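Local coordinates for ribosome maturation protein SDO1 homolog (Methanothermobacter thermautotrophicus, PDB 2WBM) that probably takes part in ribosome maturation and binds RNA, as an archaeal member of the SDO1/SBDS family, at residues A199-N211 with W220-F234. Residues are numbered along the deposited sequence; the frame is centred on the assembly and turned at random.
Sequences AYGVISNFGKITN and WIAVVEIPGGLQDSF
In the C-terminal ferredoxin-like (alpha+beta) domain, the β-hairpin of strands 208-214 and 220-227 is part of an antiparallel sheet, one face of which is covered by helices 196-206 and 231-241. K208 and E225 exchange backbone hydrogen bonds, K208 N to E225 O at 3.0 Å and E225 N to K208 O. Beyond the non-hydrogen-bonded pair I209-V224, T210 and N211 both oppose V223 in a classic bulge: V223 O accepts from T210 N, and V223 N reaches N211 O at 2.7 Å (N-H...O 169°). T210 OG1 sits between its backbone N and carbonyl carbon (chi1 61°), which lets it add a weak bond to V223 O and touch V223 CG1. On the helix-covered face, I203 divides its branches: CG2 rests on V224 CG1 at 3.7 Å, CD1 meets the W220 ring edge, and CG1 the edge of F234. I209 CD1 also meets that indole edge, while W220 NE1 hydrogen-bonds E212 OE2. Where the helices meet, F234 CD1 lies over one face of the F206 ring, 3.4 Å from F206 CG, the ring planes inclined at 50°; F234 CA makes a CH-pi contact with the same ring. Two helices over an antiparallel sheet with a bulged hairpin fit the beta-alpha-beta-beta-alpha-beta topology of ferredoxin-like domains.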
ATOM      1  N   ALA A 199      10.027  25.450  -1.531  1.00 16.28           N
ATOM      2  CA  ALA A 199       9.020  24.794  -2.369  1.00 16.59           C
ATOM      3  C   ALA A 199       9.495  23.433  -2.885  1.00 18.78           C
ATOM      4  O   ALA A 199       8.707  22.500  -3.013  1.00 15.18           O
ATOM      5  CB  ALA A 199       8.620  25.688  -3.534  1.00 17.99           C
ATOM      6  N   TYR A 200      10.789  23.323  -3.158  1.00 19.91           N
ATOM      7  CA  TYR A 200      11.352  22.048  -3.595  1.00 20.39           C
ATOM      8  C   TYR A 200      11.015  20.938  -2.590  1.00 19.72           C
ATOM      9  O   TYR A 200      10.604  19.843  -2.987  1.00 17.98           O
ATOM     10  CB  TYR A 200      12.860  22.184  -3.814  1.00 21.88           C
ATOM     11  CG  TYR A 200      13.533  20.890  -4.165  1.00 23.83           C
ATOM     12  CD1 TYR A 200      13.627  20.470  -5.495  1.00 26.80           C
ATOM     13  CD2 TYR A 200      14.085  20.080  -3.168  1.00 24.82           C
ATOM     14  CE1 TYR A 200      14.244  19.270  -5.822  1.00 25.88           C
ATOM     15  CE2 TYR A 200      14.710  18.876  -3.482  1.00 26.36           C
ATOM     16  CZ  TYR A 200      14.782  18.478  -4.811  1.00 28.83           C
ATOM     17  OH  TYR A 200      15.400  17.296  -5.127  1.00 31.61           O
ATOM     18  N   GLY A 201      11.153  21.234  -1.295  1.00 16.71           N
ATOM     19  CA  GLY A 201      10.832  20.280  -0.239  1.00 18.00           C
ATOM     20  C   GLY A 201       9.358  19.906  -0.205  1.00 17.94           C
ATOM     21  O   GLY A 201       9.017  18.735  -0.043  1.00 17.99           O
ATOM     22  N   VAL A 202       8.483  20.899  -0.358  1.00 16.40           N
ATOM     23  CA  VAL A 202       7.032  20.660  -0.394  1.00 17.23           C
ATOM     24  C   VAL A 202       6.662  19.800  -1.598  1.00 17.69           C
ATOM     25  O   VAL A 202       5.948  18.800  -1.468  1.00 16.73           O
ATOM     26  CB  VAL A 202       6.233  21.994  -0.411  1.00 19.21           C
ATOM     27  CG1 VAL A 202       4.749  21.736  -0.712  1.00 19.60           C
ATOM     28  CG2 VAL A 202       6.392  22.703   0.924  1.00 16.86           C
ATOM     29  N   ILE A 203       7.198  20.178  -2.752  1.00 17.77           N
ATOM     30  CA  ILE A 203       6.921  19.506  -4.016  1.00 20.78           C
ATOM     31  C   ILE A 203       7.273  18.016  -3.928  1.00 22.26           C
ATOM     32  O   ILE A 203       6.542  17.159  -4.425  1.00 22.21           O
ATOM     33  CB  ILE A 203       7.680  20.184  -5.165  1.00 22.91           C
ATOM     34  CG1 ILE A 203       7.030  21.521  -5.535  1.00 23.15           C
ATOM     35  CG2 ILE A 203       7.746  19.267  -6.398  1.00 22.10           C
ATOM     36  CD1 ILE A 203       7.981  22.465  -6.284  1.00 23.61           C
ATOM     37  N   SER A 204       8.366  17.717  -3.233  1.00 21.39           N
ATOM     38  CA  SER A 204       8.842  16.350  -3.195  0.50 22.11           C
ATOM     39  C   SER A 204       7.904  15.394  -2.453  1.00 21.10           C
ATOM     40  O   SER A 204       7.939  14.192  -2.684  1.00 22.57           O
ATOM     41  CB  SER A 204      10.275  16.328  -2.697  0.50 22.43           C
ATOM     42  OG  SER A 204      11.063  17.082  -3.612  0.50 20.50           O
ATOM     43  N   ASN A 205       7.031  15.937  -1.616  1.00 21.90           N
ATOM     44  CA  ASN A 205       5.969  15.153  -1.025  1.00 22.09           C
ATOM     45  C   ASN A 205       4.858  14.835  -2.030  1.00 21.51           C
ATOM     46  O   ASN A 205       4.138  13.848  -1.863  1.00 20.93           O
ATOM     47  CB  ASN A 205       5.394  15.879   0.189  1.00 23.75           C
ATOM     48  CG  ASN A 205       6.377  15.949   1.342  1.00 29.53           C
ATOM     49  OD1 ASN A 205       7.003  14.950   1.696  1.00 33.16           O
ATOM     50  ND2 ASN A 205       6.522  17.131   1.927  1.00 30.99           N
ATOM     51  N   PHE A 206       4.731  15.658  -3.075  1.00 16.47           N
ATOM     52  CA  PHE A 206       3.616  15.530  -4.015  1.00 15.91           C
ATOM     53  C   PHE A 206       3.943  14.900  -5.357  1.00 16.14           C
ATOM     54  O   PHE A 206       3.144  14.143  -5.905  1.00 15.14           O
ATOM     55  CB  PHE A 206       2.977  16.885  -4.269  1.00 14.17           C
ATOM     56  CG  PHE A 206       2.154  17.366  -3.130  1.00 15.95           C
ATOM     57  CD1 PHE A 206       0.786  17.093  -3.081  1.00 12.95           C
ATOM     58  CD2 PHE A 206       2.740  18.084  -2.099  1.00 12.95           C
ATOM     59  CE1 PHE A 206       0.018  17.525  -2.012  1.00 15.14           C
ATOM     60  CE2 PHE A 206       1.976  18.539  -1.033  1.00 14.11           C
ATOM     61  CZ  PHE A 206       0.617  18.258  -0.986  1.00 18.59           C
ATOM     62  N   GLY A 207       5.096  15.243  -5.914  1.00 14.32           N
ATOM     63  CA  GLY A 207       5.423  14.732  -7.219  1.00 13.86           C
ATOM     64  C   GLY A 207       6.838  15.030  -7.641  1.00 16.01           C
ATOM     65  O   GLY A 207       7.724  15.239  -6.799  1.00 15.12           O
ATOM     66  N   LYS A 208       7.045  15.002  -8.952  1.00 11.55           N
ATOM     67  CA  LYS A 208       8.374  15.127  -9.536  1.00 13.89           C
ATOM     68  C   LYS A 208       8.428  16.348 -10.433  1.00 15.18           C
ATOM     69  O   LYS A 208       7.521  16.569 -11.234  1.00 13.46           O
ATOM     70  CB  LYS A 208       8.723  13.893 -10.368  1.00 12.98           C
ATOM     71  CG  LYS A 208       8.627  12.552  -9.624  1.00 13.18           C
ATOM     72  CD  LYS A 208       9.619  12.473  -8.472  1.00 14.21           C
ATOM     73  CE  LYS A 208       9.462  11.173  -7.702  1.00 18.82           C
ATOM     74  NZ  LYS A 208      10.422  11.123  -6.569  1.00 17.80           N
ATOM     75  N   ILE A 209       9.496  17.127 -10.295  1.00 13.73           N
ATOM     76  CA  ILE A 209       9.713  18.300 -11.163  1.00 13.39           C
ATOM     77  C   ILE A 209      10.211  17.838 -12.521  1.00 13.58           C
ATOM     78  O   ILE A 209      11.259  17.185 -12.619  1.00 11.80           O
ATOM     79  CB  ILE A 209      10.730  19.275 -10.516  1.00 14.46           C
ATOM     80  CG1 ILE A 209      10.167  19.792  -9.194  1.00 17.60           C
ATOM     81  CG2 ILE A 209      11.096  20.423 -11.496  1.00 15.13           C
ATOM     82  CD1 ILE A 209      11.193  20.541  -8.346  1.00 19.59           C
ATOM     83  N   THR A 210       9.456  18.160 -13.573  1.00  9.20           N
ATOM     84  CA  THR A 210       9.844  17.762 -14.935  1.00  9.27           C
ATOM     85  C   THR A 210      10.594  18.900 -15.640  1.00  8.72           C
ATOM     86  O   THR A 210      11.383  18.670 -16.537  1.00  8.37           O
ATOM     87  CB  THR A 210       8.615  17.346 -15.769  1.00 13.32           C
ATOM     88  OG1 THR A 210       7.716  18.455 -15.890  1.00 10.39           O
ATOM     89  CG2 THR A 210       7.893  16.169 -15.098  1.00 15.77           C
ATOM     90  N   ASN A 211      10.290  20.130 -15.242  1.00  9.84           N
ATOM     91  CA  ASN A 211      10.940  21.310 -15.804  1.00 13.23           C
ATOM     92  C   ASN A 211      10.926  22.398 -14.739  1.00 11.50           C
ATOM     93  O   ASN A 211       9.992  22.501 -13.937  1.00 14.81           O
ATOM     94  CB  ASN A 211      10.230  21.838 -17.084  1.00 12.22           C
ATOM     95  CG  ASN A 211       9.965  20.781 -18.120  1.00 11.28           C
ATOM     96  OD1 ASN A 211      10.719  20.619 -19.119  1.00 15.48           O
ATOM     97  ND2 ASN A 211       8.878  20.069 -17.938  1.00  7.36           N
ATOM     98  N   TRP A 220      10.360  31.910  -9.767  1.00 14.36           N
ATOM     99  CA  TRP A 220      10.771  30.588 -10.192  1.00 12.43           C
ATOM    100  C   TRP A 220       9.545  29.822 -10.626  1.00 14.06           C
ATOM    101  O   TRP A 220       8.546  29.782  -9.914  1.00 14.37           O
ATOM    102  CB  TRP A 220      11.470  29.860  -9.049  1.00 13.46           C
ATOM    103  CG  TRP A 220      11.973  28.473  -9.346  1.00 13.41           C
ATOM    104  CD1 TRP A 220      12.993  28.122 -10.210  1.00 15.57           C
ATOM    105  CD2 TRP A 220      11.536  27.254  -8.730  1.00 16.08           C
ATOM    106  NE1 TRP A 220      13.193  26.762 -10.172  1.00 16.19           N
ATOM    107  CE2 TRP A 220      12.308  26.204  -9.282  1.00 15.31           C
ATOM    108  CE3 TRP A 220      10.548  26.945  -7.780  1.00 17.38           C
ATOM    109  CZ2 TRP A 220      12.141  24.863  -8.895  1.00 16.11           C
ATOM    110  CZ3 TRP A 220      10.376  25.607  -7.398  1.00 14.40           C
ATOM    111  CH2 TRP A 220      11.168  24.586  -7.961  1.00 16.80           C
ATOM    112  N   ILE A 221       9.628  29.233 -11.811  1.00 12.51           N
ATOM    113  CA  ILE A 221       8.539  28.420 -12.335  1.00 13.16           C
ATOM    114  C   ILE A 221       8.971  26.961 -12.301  1.00 13.98           C
ATOM    115  O   ILE A 221      10.104  26.646 -12.635  1.00 16.28           O
ATOM    116  CB  ILE A 221       8.175  28.813 -13.777  1.00 14.91           C
ATOM    117  CG1 ILE A 221       7.425  30.155 -13.764  1.00 11.94           C
ATOM    118  CG2 ILE A 221       7.335  27.688 -14.450  1.00 14.84           C
ATOM    119  CD1 ILE A 221       7.088  30.699 -15.158  1.00 16.41           C
ATOM    120  N   ALA A 222       8.077  26.081 -11.861  1.00 13.39           N
ATOM    121  CA  ALA A 222       8.333  24.639 -11.944  1.00 13.57           C
ATOM    122  C   ALA A 222       7.109  23.961 -12.532  1.00 13.65           C
ATOM    123  O   ALA A 222       5.977  24.374 -12.268  1.00 17.28           O
ATOM    124  CB  ALA A 222       8.642  24.064 -10.591  1.00 13.79           C
ATOM    125  N   VAL A 223       7.350  22.971 -13.369  1.00 13.01           N
ATOM    126  CA  VAL A 223       6.305  22.078 -13.840  1.00 12.18           C
ATOM    127  C   VAL A 223       6.442  20.799 -13.025  1.00 12.18           C
ATOM    128  O   VAL A 223       7.529  20.217 -12.948  1.00 14.24           O
ATOM    129  CB  VAL A 223       6.441  21.830 -15.330  1.00 12.56           C
ATOM    130  CG1 VAL A 223       5.361  20.854 -15.828  1.00 12.75           C
ATOM    131  CG2 VAL A 223       6.354  23.191 -16.066  1.00 14.12           C
ATOM    132  N   VAL A 224       5.350  20.397 -12.378  1.00 12.86           N
ATOM    133  CA  VAL A 224       5.377  19.265 -11.444  1.00 14.93           C
ATOM    134  C   VAL A 224       4.356  18.237 -11.884  1.00 15.31           C
ATOM    135  O   VAL A 224       3.210  18.588 -12.126  1.00 15.53           O
ATOM    136  CB  VAL A 224       5.062  19.683  -9.998  1.00 16.25           C
ATOM    137  CG1 VAL A 224       5.245  18.489  -9.041  1.00 14.13           C
ATOM    138  CG2 VAL A 224       5.976  20.843  -9.559  1.00 16.91           C
ATOM    139  N   GLU A 225       4.791  16.986 -12.019  1.00 14.24           N
ATOM    140  CA  GLU A 225       3.875  15.894 -12.314  1.00 15.00           C
ATOM    141  C   GLU A 225       3.420  15.310 -10.981  1.00 13.61           C
ATOM    142  O   GLU A 225       4.249  14.885 -10.163  1.00 14.94           O
ATOM    143  CB  GLU A 225       4.550  14.831 -13.178  1.00 14.61           C
ATOM    144  CG  GLU A 225       3.681  13.640 -13.504  1.00 17.64           C
ATOM    145  CD  GLU A 225       4.274  12.798 -14.621  1.00 30.68           C
ATOM    146  OE1 GLU A 225       4.146  13.186 -15.805  1.00 33.83           O
ATOM    147  OE2 GLU A 225       4.868  11.749 -14.307  1.00 30.63           O
ATOM    148  N   ILE A 226       2.111  15.322 -10.752  1.00 12.51           N
ATOM    149  CA  ILE A 226       1.540  14.803  -9.511  1.00 13.02           C
ATOM    150  C   ILE A 226       0.458  13.759  -9.796  1.00 13.90           C
ATOM    151  O   ILE A 226      -0.135  13.761 -10.884  1.00 13.90           O
ATOM    152  CB  ILE A 226       0.953  15.929  -8.619  1.00 12.60           C
ATOM    153  CG1 ILE A 226      -0.192  16.673  -9.329  1.00 13.04           C
ATOM    154  CG2 ILE A 226       2.062  16.927  -8.220  1.00 14.88           C
ATOM    155  CD1 ILE A 226      -1.032  17.546  -8.398  1.00 14.79           C
ATOM    156  N   PRO A 227       0.203  12.852  -8.823  1.00 14.09           N
ATOM    157  CA  PRO A 227      -0.988  12.013  -8.891  1.00 12.20           C
ATOM    158  C   PRO A 227      -2.192  12.927  -9.026  1.00 10.87           C
ATOM    159  O   PRO A 227      -2.275  13.937  -8.332  1.00 12.36           O
ATOM    160  CB  PRO A 227      -0.984  11.305  -7.529  1.00 12.02           C
ATOM    161  CG  PRO A 227       0.470  11.187  -7.215  1.00 13.67           C
ATOM    162  CD  PRO A 227       1.023  12.522  -7.639  1.00 15.27           C
ATOM    163  N   GLY A 228      -3.098  12.607  -9.939  1.00 11.31           N
ATOM    164  CA  GLY A 228      -4.176  13.540 -10.271  1.00  8.97           C
ATOM    165  C   GLY A 228      -5.113  13.907  -9.136  1.00  9.85           C
ATOM    166  O   GLY A 228      -5.720  14.982  -9.153  1.00 10.94           O
ATOM    167  N   GLY A 229      -5.251  13.020  -8.153  1.00  7.76           N
ATOM    168  CA  GLY A 229      -6.157  13.255  -7.028  1.00  8.37           C
ATOM    169  C   GLY A 229      -5.627  14.250  -6.010  1.00  6.99           C
ATOM    170  O   GLY A 229      -6.352  14.611  -5.078  1.00  9.47           O
ATOM    171  N   LEU A 230      -4.374  14.676  -6.182  1.00  8.85           N
ATOM    172  CA  LEU A 230      -3.719  15.604  -5.244  1.00 11.23           C
ATOM    173  C   LEU A 230      -3.735  17.073  -5.676  1.00 12.78           C
ATOM    174  O   LEU A 230      -3.095  17.913  -5.031  1.00 12.54           O
ATOM    175  CB  LEU A 230      -2.271  15.173  -4.974  1.00 10.38           C
ATOM    176  CG  LEU A 230      -2.131  13.864  -4.189  1.00 10.09           C
ATOM    177  CD1 LEU A 230      -0.675  13.483  -4.057  1.00 12.18           C
ATOM    178  CD2 LEU A 230      -2.795  13.954  -2.830  1.00 12.53           C
ATOM    179  N   GLN A 231      -4.463  17.385  -6.744  1.00 13.12           N
ATOM    180  CA  GLN A 231      -4.461  18.757  -7.295  1.00 14.48           C
ATOM    181  C   GLN A 231      -4.812  19.816  -6.246  1.00 14.65           C
ATOM    182  O   GLN A 231      -4.130  20.841  -6.147  1.00 15.49           O
ATOM    183  CB  GLN A 231      -5.409  18.869  -8.487  1.00 13.90           C
ATOM    184  CG  GLN A 231      -4.946  18.121  -9.726  1.00 14.54           C
ATOM    185  CD  GLN A 231      -6.022  18.072 -10.784  1.00 16.16           C
ATOM    186  OE1 GLN A 231      -6.355  19.091 -11.394  1.00 17.28           O
ATOM    187  NE2 GLN A 231      -6.588  16.891 -11.002  1.00 14.27           N
ATOM    188  N   ASP A 232      -5.855  19.564  -5.458  1.00 13.35           N
ATOM    189  CA  ASP A 232      -6.306  20.543  -4.465  1.00 14.45           C
ATOM    190  C   ASP A 232      -5.396  20.611  -3.238  1.00 14.22           C
ATOM    191  O   ASP A 232      -5.118  21.703  -2.738  1.00 13.57           O
ATOM    192  CB  ASP A 232      -7.768  20.305  -4.068  1.00 15.20           C
ATOM    193  CG  ASP A 232      -8.723  20.481  -5.242  1.00 20.90           C
ATOM    194  OD1 ASP A 232      -8.503  21.397  -6.066  1.00 23.66           O
ATOM    195  OD2 ASP A 232      -9.693  19.703  -5.344  1.00 25.93           O
ATOM    196  N   SER A 233      -4.934  19.457  -2.755  1.00 13.03           N
ATOM    197  CA  SER A 233      -4.009  19.394  -1.623  0.50 14.37           C
ATOM    198  C   SER A 233      -2.691  20.097  -1.964  1.00 13.50           C
ATOM    199  O   SER A 233      -2.095  20.783  -1.133  1.00 12.27           O
ATOM    200  CB  SER A 233      -3.756  17.934  -1.235  0.50 15.34           C
ATOM    201  OG  SER A 233      -2.710  17.828  -0.291  0.50 18.93           O
ATOM    202  N   PHE A 234      -2.245  19.904  -3.202  1.00 11.79           N
ATOM    203  CA  PHE A 234      -1.000  20.502  -3.699  1.00 13.10           C
ATOM    204  C   PHE A 234      -1.103  22.017  -3.682  1.00 14.48           C
ATOM    205  O   PHE A 234      -0.210  22.708  -3.161  1.00 14.46           O
ATOM    206  CB  PHE A 234      -0.715  20.004  -5.114  1.00 11.63           C
ATOM    207  CG  PHE A 234       0.634  20.419  -5.668  1.00 15.34           C
ATOM    208  CD1 PHE A 234       1.797  20.277  -4.911  1.00 17.83           C
ATOM    209  CD2 PHE A 234       0.738  20.921  -6.961  1.00 16.28           C
ATOM    210  CE1 PHE A 234       3.052  20.634  -5.440  1.00 19.21           C
ATOM    211  CE2 PHE A 234       1.996  21.286  -7.499  1.00 18.12           C
ATOM    212  CZ  PHE A 234       3.152  21.128  -6.735  1.00 15.95           C
TER